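Local coordinates for protein ribulose-5-phosphate reductase 1 (Staphylococcus aureus, PDB 6XHK) that catalyses the NADPH-dependent reduction of D-ribulose 5-phosphate to D-ribitol 5-phosphate, a step in the synthesis of wall teichoic acid, at residues A[1-11]-A[16-29]. Numbering follows the deposited sequence.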
ATOM      1  N   MET A   1     -18.944  -4.852 -26.673  1.00 94.27           N
ATOM      2  CA  MET A   1     -18.906  -3.689 -25.776  1.00 92.30           C
ATOM      3  C   MET A   1     -17.605  -2.872 -25.885  1.00 90.36           C
ATOM      4  O   MET A   1     -16.556  -3.427 -26.171  1.00100.60           O
ATOM      5  CB  MET A   1     -19.136  -4.146 -24.344  1.00 88.87           C
ATOM      6  CG  MET A   1     -19.506  -3.024 -23.409  1.00 95.58           C
ATOM      7  SD  MET A   1     -20.278  -3.557 -21.865  1.00100.27           S
ATOM      8  CE  MET A   1     -19.013  -4.526 -21.083  1.00110.60           C
ATOM      9  N   ILE A   2     -17.682  -1.555 -25.692  1.00 89.87           N
ATOM     10  CA  ILE A   2     -16.554  -0.651 -25.913  1.00 89.96           C
ATOM     11  C   ILE A   2     -16.085  -0.102 -24.577  1.00 98.81           C
ATOM     12  O   ILE A   2     -16.861   0.528 -23.841  1.00 87.42           O
ATOM     13  CB  ILE A   2     -16.905   0.506 -26.860  1.00 91.10           C
ATOM     14  CG1 ILE A   2     -17.253   0.014 -28.248  1.00 93.17           C
ATOM     15  CG2 ILE A   2     -15.728   1.428 -26.994  1.00 91.16           C
ATOM     16  CD1 ILE A   2     -16.166  -0.805 -28.877  1.00 94.24           C
ATOM     17  N   ASN A   3     -14.799  -0.299 -24.286  1.00 99.72           N
ATOM     18  CA  ASN A   3     -14.181   0.168 -23.049  1.00 86.66           C
ATOM     19  C   ASN A   3     -13.327   1.395 -23.345  1.00 86.97           C
ATOM     20  O   ASN A   3     -12.561   1.402 -24.314  1.00108.78           O
ATOM     21  CB  ASN A   3     -13.329  -0.936 -22.424  1.00 86.30           C
ATOM     22  CG  ASN A   3     -12.978  -0.665 -20.972  1.00 90.26           C
ATOM     23  OD1 ASN A   3     -13.560   0.203 -20.330  1.00 95.54           O
ATOM     24  ND2 ASN A   3     -12.046  -1.434 -20.441  1.00 92.48           N
ATOM     25  N   GLN A   4     -13.491   2.445 -22.547  1.00 86.13           N
ATOM     26  CA  GLN A   4     -12.624   3.608 -22.645  1.00 86.35           C
ATOM     27  C   GLN A   4     -11.512   3.441 -21.622  1.00110.81           C
ATOM     28  O   GLN A   4     -11.776   3.330 -20.418  1.00 84.66           O
ATOM     29  CB  GLN A   4     -13.369   4.916 -22.389  1.00 89.28           C
ATOM     30  CG  GLN A   4     -14.534   5.178 -23.290  1.00 93.58           C
ATOM     31  CD  GLN A   4     -15.324   6.397 -22.873  1.00 97.72           C
ATOM     32  OE1 GLN A   4     -15.526   7.318 -23.682  1.00103.07           O
ATOM     33  NE2 GLN A   4     -15.749   6.436 -21.606  1.00 85.75           N
ATOM     34  N   VAL A   5     -10.275   3.412 -22.102  1.00110.61           N
ATOM     35  CA  VAL A   5      -9.098   3.344 -21.246  1.00101.93           C
ATOM     36  C   VAL A   5      -8.478   4.731 -21.200  1.00102.70           C
ATOM     37  O   VAL A   5      -8.357   5.397 -22.236  1.00110.07           O
ATOM     38  CB  VAL A   5      -8.098   2.299 -21.765  1.00 90.90           C
ATOM     39  CG1 VAL A   5      -6.798   2.381 -21.002  1.00 91.67           C
ATOM     40  CG2 VAL A   5      -8.698   0.912 -21.660  1.00 90.57           C
ATOM     41  N   TYR A   6      -8.126   5.181 -20.000  1.00 97.68           N
ATOM     42  CA  TYR A   6      -7.514   6.490 -19.786  1.00 99.33           C
ATOM     43  C   TYR A   6      -6.029   6.260 -19.533  1.00 97.21           C
ATOM     44  O   TYR A   6      -5.603   5.973 -18.407  1.00 94.54           O
ATOM     45  CB  TYR A   6      -8.222   7.234 -18.652  1.00102.06           C
ATOM     46  CG  TYR A   6      -9.702   7.431 -18.939  1.00107.42           C
ATOM     47  CD1 TYR A   6     -10.137   8.445 -19.805  1.00100.32           C
ATOM     48  CD2 TYR A   6     -10.647   6.534 -18.456  1.00112.81           C
ATOM     49  CE1 TYR A   6     -11.487   8.608 -20.105  1.00 91.08           C
ATOM     50  CE2 TYR A   6     -11.999   6.681 -18.758  1.00114.68           C
ATOM     51  CZ  TYR A   6     -12.415   7.713 -19.586  1.00103.34           C
ATOM     52  OH  TYR A   6     -13.764   7.836 -19.871  1.00103.53           O
ATOM     53  N   GLN A   7      -5.256   6.362 -20.607  1.00100.44           N
ATOM     54  CA  GLN A   7      -3.825   6.129 -20.594  1.00109.94           C
ATOM     55  C   GLN A   7      -3.061   7.441 -20.435  1.00110.94           C
ATOM     56  O   GLN A   7      -3.565   8.529 -20.731  1.00 88.79           O
ATOM     57  CB  GLN A   7      -3.402   5.385 -21.871  1.00101.41           C
ATOM     58  CG  GLN A   7      -3.639   3.877 -21.769  1.00100.20           C
ATOM     59  CD  GLN A   7      -3.263   3.106 -23.020  1.00105.43           C
ATOM     60  OE1 GLN A   7      -3.241   3.665 -24.122  1.00105.58           O
ATOM     61  NE2 GLN A   7      -2.927   1.816 -22.850  1.00106.29           N
ATOM     62  N   LEU A   8      -1.850   7.325 -19.896  1.00102.14           N
ATOM     63  CA  LEU A   8      -0.904   8.429 -19.863  1.00 93.11           C
ATOM     64  C   LEU A   8      -0.068   8.364 -21.136  1.00100.21           C
ATOM     65  O   LEU A   8       0.587   7.351 -21.401  1.00102.09           O
ATOM     66  CB  LEU A   8      -0.029   8.334 -18.620  1.00 96.20           C
ATOM     67  CG  LEU A   8       0.870   9.516 -18.277  1.00 98.15           C
ATOM     68  CD1 LEU A   8       0.066  10.717 -17.794  1.00107.37           C
ATOM     69  CD2 LEU A   8       1.841   9.064 -17.223  1.00 95.69           C
ATOM     70  N   VAL A   9      -0.136   9.421 -21.946  1.00106.78           N
ATOM     71  CA  VAL A   9       0.566   9.459 -23.225  1.00116.51           C
ATOM     72  C   VAL A   9       1.817  10.319 -23.138  1.00124.93           C
ATOM     73  O   VAL A   9       2.663  10.261 -24.046  1.00126.41           O
ATOM     74  CB  VAL A   9      -0.354   9.980 -24.348  1.00121.74           C
ATOM     75  CG1 VAL A   9      -1.571   9.096 -24.485  1.00119.89           C
ATOM     76  CG2 VAL A   9      -0.775  11.420 -24.064  1.00129.98           C
ATOM     77  N   ALA A  10       1.945  11.120 -22.084  1.00126.89           N
ATOM     78  CA  ALA A  10       3.084  11.967 -21.771  1.00119.26           C
ATOM     79  C   ALA A  10       2.908  12.404 -20.327  1.00126.97           C
ATOM     80  O   ALA A  10       1.770  12.495 -19.850  1.00120.04           O
ATOM     81  CB  ALA A  10       3.157  13.186 -22.702  1.00117.99           C
ATOM     82  N   PRO A  11       3.991  12.642 -19.593  1.00133.41           N
ATOM     83  CA  PRO A  11       3.827  13.032 -18.189  1.00126.28           C
ATOM     84  C   PRO A  11       2.967  14.284 -18.089  1.00118.95           C
ATOM     85  O   PRO A  11       2.999  15.152 -18.961  1.00108.35           O
ATOM     86  CB  PRO A  11       5.265  13.260 -17.707  1.00125.03           C
ATOM     87  CG  PRO A  11       6.101  13.347 -18.955  1.00121.21           C
ATOM     88  CD  PRO A  11       5.409  12.522 -19.979  1.00127.81           C
ATOM     89  N   VAL A  16      -7.409   9.351 -24.118  1.00 96.18           N
ATOM     90  CA  VAL A  16      -8.314   8.208 -24.033  1.00 99.13           C
ATOM     91  C   VAL A  16      -8.253   7.410 -25.333  1.00 99.45           C
ATOM     92  O   VAL A  16      -8.378   7.982 -26.425  1.00 91.80           O
ATOM     93  CB  VAL A  16      -9.751   8.666 -23.717  1.00103.56           C
ATOM     94  CG1 VAL A  16     -10.148   9.843 -24.608  1.00108.64           C
ATOM     95  CG2 VAL A  16     -10.736   7.517 -23.841  1.00 88.18           C
ATOM     96  N   THR A  17      -8.036   6.088 -25.210  1.00 90.38           N
ATOM     97  CA  THR A  17      -8.079   5.116 -26.301  1.00102.69           C
ATOM     98  C   THR A  17      -9.237   4.153 -26.050  1.00103.56           C
ATOM     99  O   THR A  17      -9.930   4.242 -25.028  1.00 97.82           O
ATOM    100  CB  THR A  17      -6.763   4.337 -26.428  1.00104.95           C
ATOM    101  OG1 THR A  17      -6.802   3.484 -27.584  1.00 98.93           O
ATOM    102  CG2 THR A  17      -6.563   3.453 -25.208  1.00 95.79           C
ATOM    103  N   TYR A  18      -9.442   3.220 -26.990  1.00109.50           N
ATOM    104  CA  TYR A  18     -10.573   2.301 -26.941  1.00 93.52           C
ATOM    105  C   TYR A  18     -10.103   0.875 -27.176  1.00105.14           C
ATOM    106  O   TYR A  18      -9.086   0.633 -27.831  1.00121.56           O
ATOM    107  CB  TYR A  18     -11.637   2.680 -27.972  1.00 92.93           C
ATOM    108  CG  TYR A  18     -12.159   4.081 -27.761  1.00113.54           C
ATOM    109  CD1 TYR A  18     -13.295   4.303 -26.997  1.00133.11           C
ATOM    110  CD2 TYR A  18     -11.528   5.184 -28.336  1.00113.20           C
ATOM    111  CE1 TYR A  18     -13.777   5.582 -26.782  1.00138.98           C
ATOM    112  CE2 TYR A  18     -12.006   6.472 -28.133  1.00119.08           C
ATOM    113  CZ  TYR A  18     -13.137   6.663 -27.351  1.00133.04           C
ATOM    114  OH  TYR A  18     -13.646   7.926 -27.122  1.00131.64           O
ATOM    115  N   ASN A  19     -10.840  -0.071 -26.607  1.00105.26           N
ATOM    116  CA  ASN A  19     -10.663  -1.477 -26.945  1.00110.88           C
ATOM    117  C   ASN A  19     -11.990  -2.181 -26.668  1.00111.12           C
ATOM    118  O   ASN A  19     -12.893  -1.610 -26.053  1.00 90.71           O
ATOM    119  CB  ASN A  19      -9.453  -2.103 -26.209  1.00111.26           C
ATOM    120  CG  ASN A  19      -9.660  -2.271 -24.712  1.00114.95           C
ATOM    121  OD1 ASN A  19     -10.453  -1.580 -24.097  1.00123.04           O
ATOM    122  ND2 ASN A  19      -8.913  -3.193 -24.116  1.00122.31           N
ATOM    123  N   ASN A  20     -12.139  -3.384 -27.214  1.00109.19           N
ATOM    124  CA  ASN A  20     -13.379  -4.127 -27.059  1.00 92.76           C
ATOM    125  C   ASN A  20     -13.315  -4.994 -25.819  1.00 91.39           C
ATOM    126  O   ASN A  20     -12.234  -5.383 -25.371  1.00103.29           O
ATOM    127  CB  ASN A  20     -13.664  -4.999 -28.273  1.00 99.86           C
ATOM    128  CG  ASN A  20     -13.969  -4.197 -29.502  1.00112.68           C
ATOM    129  OD1 ASN A  20     -15.101  -3.730 -29.692  1.00124.21           O
ATOM    130  ND2 ASN A  20     -12.972  -4.044 -30.365  1.00110.05           N
ATOM    131  N   VAL A  21     -14.490  -5.283 -25.256  1.00 90.43           N
ATOM    132  CA  VAL A  21     -14.624  -6.083 -24.045  1.00 89.18           C
ATOM    133  C   VAL A  21     -15.706  -7.120 -24.286  1.00 89.70           C
ATOM    134  O   VAL A  21     -16.825  -6.771 -24.679  1.00 89.96           O
ATOM    135  CB  VAL A  21     -14.969  -5.224 -22.814  1.00 87.43           C
ATOM    136  CG1 VAL A  21     -15.409  -6.110 -21.655  1.00 86.47           C
ATOM    137  CG2 VAL A  21     -13.777  -4.391 -22.412  1.00 86.96           C
ATOM    138  N   ASP A  22     -15.371  -8.390 -24.064  1.00 90.67           N
ATOM    139  CA  ASP A  22     -16.305  -9.485 -24.308  1.00 90.71           C
ATOM    140  C   ASP A  22     -17.032  -9.777 -23.002  1.00110.76           C
ATOM    141  O   ASP A  22     -16.437 -10.301 -22.056  1.00 88.46           O
ATOM    142  CB  ASP A  22     -15.580 -10.723 -24.822  1.00 92.17           C
ATOM    143  CG  ASP A  22     -16.525 -11.838 -25.191  1.00112.00           C
ATOM    144  OD1 ASP A  22     -16.760 -12.025 -26.394  1.00124.62           O
ATOM    145  OD2 ASP A  22     -17.069 -12.501 -24.292  1.00117.25           O
ATOM    146  N   ILE A  23     -18.318  -9.420 -22.954  1.00116.08           N
ATOM    147  CA  ILE A  23     -19.153  -9.643 -21.777  1.00109.07           C
ATOM    148  C   ILE A  23     -19.130 -11.118 -21.395  1.00 88.05           C
ATOM    149  O   ILE A  23     -19.243 -11.472 -20.216  1.00 87.09           O
ATOM    150  CB  ILE A  23     -20.593  -9.131 -22.070  1.00108.01           C
ATOM    151  CG1 ILE A  23     -20.564  -7.675 -22.549  1.00127.55           C
ATOM    152  CG2 ILE A  23     -21.521  -9.256 -20.868  1.00 98.78           C
ATOM    153  CD1 ILE A  23     -20.526  -7.511 -24.097  1.00143.72           C
ATOM    154  N   TYR A  24     -18.939 -12.001 -22.371  1.00 89.52           N
ATOM    155  CA  TYR A  24     -19.222 -13.416 -22.186  1.00 90.10           C
ATOM    156  C   TYR A  24     -17.950 -14.248 -22.002  1.00 98.06           C
ATOM    157  O   TYR A  24     -17.922 -15.435 -22.330  1.00108.55           O
ATOM    158  CB  TYR A  24     -20.090 -13.937 -23.343  1.00 91.79           C
ATOM    159  CG  TYR A  24     -21.404 -13.152 -23.506  1.00 91.98           C
ATOM    160  CD1 TYR A  24     -22.523 -13.467 -22.732  1.00108.30           C
ATOM    161  CD2 TYR A  24     -21.544 -12.148 -24.466  1.00 92.37           C
ATOM    162  CE1 TYR A  24     -23.718 -12.756 -22.847  1.00115.22           C
ATOM    163  CE2 TYR A  24     -22.747 -11.439 -24.599  1.00 99.72           C
ATOM    164  CZ  TYR A  24     -23.831 -11.751 -23.788  1.00105.87           C
ATOM    165  OH  TYR A  24     -25.032 -11.072 -23.894  1.00106.14           O
ATOM    166  N   SER A  25     -16.903 -13.650 -21.443  1.00 91.01           N
ATOM    167  CA  SER A  25     -15.620 -14.305 -21.250  1.00 90.07           C
ATOM    168  C   SER A  25     -15.467 -14.794 -19.806  1.00108.13           C
ATOM    169  O   SER A  25     -16.267 -14.466 -18.919  1.00 87.83           O
ATOM    170  CB  SER A  25     -14.489 -13.350 -21.648  1.00 90.18           C
ATOM    171  OG  SER A  25     -14.428 -12.233 -20.787  1.00 88.62           O
ATOM    172  N   ASP A  26     -14.422 -15.610 -19.573  1.00106.20           N
ATOM    173  CA  ASP A  26     -14.193 -16.202 -18.260  1.00106.59           C
ATOM    174  C   ASP A  26     -13.659 -15.188 -17.261  1.00116.34           C
ATOM    175  O   ASP A  26     -13.153 -15.554 -16.191  1.00126.47           O
ATOM    176  CB  ASP A  26     -13.250 -17.401 -18.368  1.00111.90           C
ATOM    177  CG  ASP A  26     -13.330 -18.312 -17.153  1.00132.68           C
ATOM    178  OD1 ASP A  26     -14.344 -18.243 -16.422  1.00136.66           O
ATOM    179  OD2 ASP A  26     -12.384 -19.103 -16.933  1.00156.37           O
ATOM    180  N   TYR A  27     -13.768 -13.914 -17.604  1.00110.82           N
ATOM    181  CA  TYR A  27     -13.400 -12.828 -16.726  1.00 95.54           C
ATOM    182  C   TYR A  27     -14.645 -12.359 -15.979  1.00 99.67           C
ATOM    183  O   TYR A  27     -15.775 -12.770 -16.260  1.00111.01           O
ATOM    184  CB  TYR A  27     -12.761 -11.706 -17.542  1.00 98.21           C
ATOM    185  CG  TYR A  27     -11.384 -12.055 -18.058  1.00116.70           C
ATOM    186  CD1 TYR A  27     -10.867 -11.429 -19.184  1.00126.58           C
ATOM    187  CD2 TYR A  27     -10.609 -13.037 -17.440  1.00128.86           C
ATOM    188  CE1 TYR A  27      -9.607 -11.746 -19.674  1.00130.90           C
ATOM    189  CE2 TYR A  27      -9.350 -13.366 -17.923  1.00135.61           C
ATOM    190  CZ  TYR A  27      -8.858 -12.712 -19.043  1.00140.80           C
ATOM    191  OH  TYR A  27      -7.614 -13.017 -19.538  1.00156.23           O
ATOM    192  N   VAL A  28     -14.430 -11.506 -14.992  1.00 84.16           N
ATOM    193  CA  VAL A  28     -15.496 -10.815 -14.285  1.00 83.37           C
ATOM    194  C   VAL A  28     -15.317  -9.323 -14.570  1.00 82.93           C
ATOM    195  O   VAL A  28     -14.276  -8.739 -14.251  1.00 95.93           O
ATOM    196  CB  VAL A  28     -15.513 -11.169 -12.782  1.00 83.11           C
ATOM    197  CG1 VAL A  28     -14.166 -11.107 -12.208  1.00 84.61           C
ATOM    198  CG2 VAL A  28     -16.351 -10.202 -12.004  1.00 82.54           C
ATOM    199  N   ILE A  29     -16.291  -8.728 -15.256  1.00 86.67           N
ATOM    200  CA  ILE A  29     -16.209  -7.331 -15.678  1.00 84.12           C
ATOM    201  C   ILE A  29     -16.651  -6.450 -14.520  1.00 81.99           C
ATOM    202  O   ILE A  29     -17.734  -6.636 -13.968  1.00 81.91           O
ATOM    203  CB  ILE A  29     -17.062  -7.069 -16.931  1.00 83.11           C
ATOM    204  CG1 ILE A  29     -16.508  -7.828 -18.147  1.00 84.07           C
ATOM    205  CG2 ILE A  29     -17.114  -5.588 -17.230  1.00 82.92           C
ATOM    206  CD1 ILE A  29     -17.055  -9.228 -18.303  1.00105.34           C
TER
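Strand 2-8 and strand 16-20 run antiparallel, their axes 4.7 Å apart at closest approach and their directions 144° apart. Asn3 faces Asn19, and Val5 faces Thr17, as hydrogen-bonded pairs with bonds in both directions; the Asn3 N to Asn19 O bond, 2.9 Å long, is nearly straight at 170°. Past the end of strand 16-20, Val21 N gives a further hydrogen bond to Met1 O, 2.9 Å long. On the face bearing Gln4, Tyr18 lies alongside that residue and points the same way, and its CE1 meets Gln4 CG at 3.6 Å. Gln4 NE2 is hydrogen-bonded to Asp119 OD2. Val16 CB packs against the Tyr6 ring, 3.9 Å from Tyr6 CD1. The other face carries Asn3, whose CB touches Val21 CG2 at 3.5 Å and whose ND2 is hydrogen-bonded to Phe120 O. At the chain start, Met1 crosses Ile23 at about a right angle, with its CB 3.6 Å from Ile23 CD1; the bend at chi3 (63°) brings CE against Ile23 CG1 and Val21 CG1. Strands 2-10 and 13-20 form an N-terminal beta hairpin, from which a type I turn, Asp22 to Ser25, leads to strand 28-36 in the GroES-like fold of the zinc-containing alcohol dehydrogenase family.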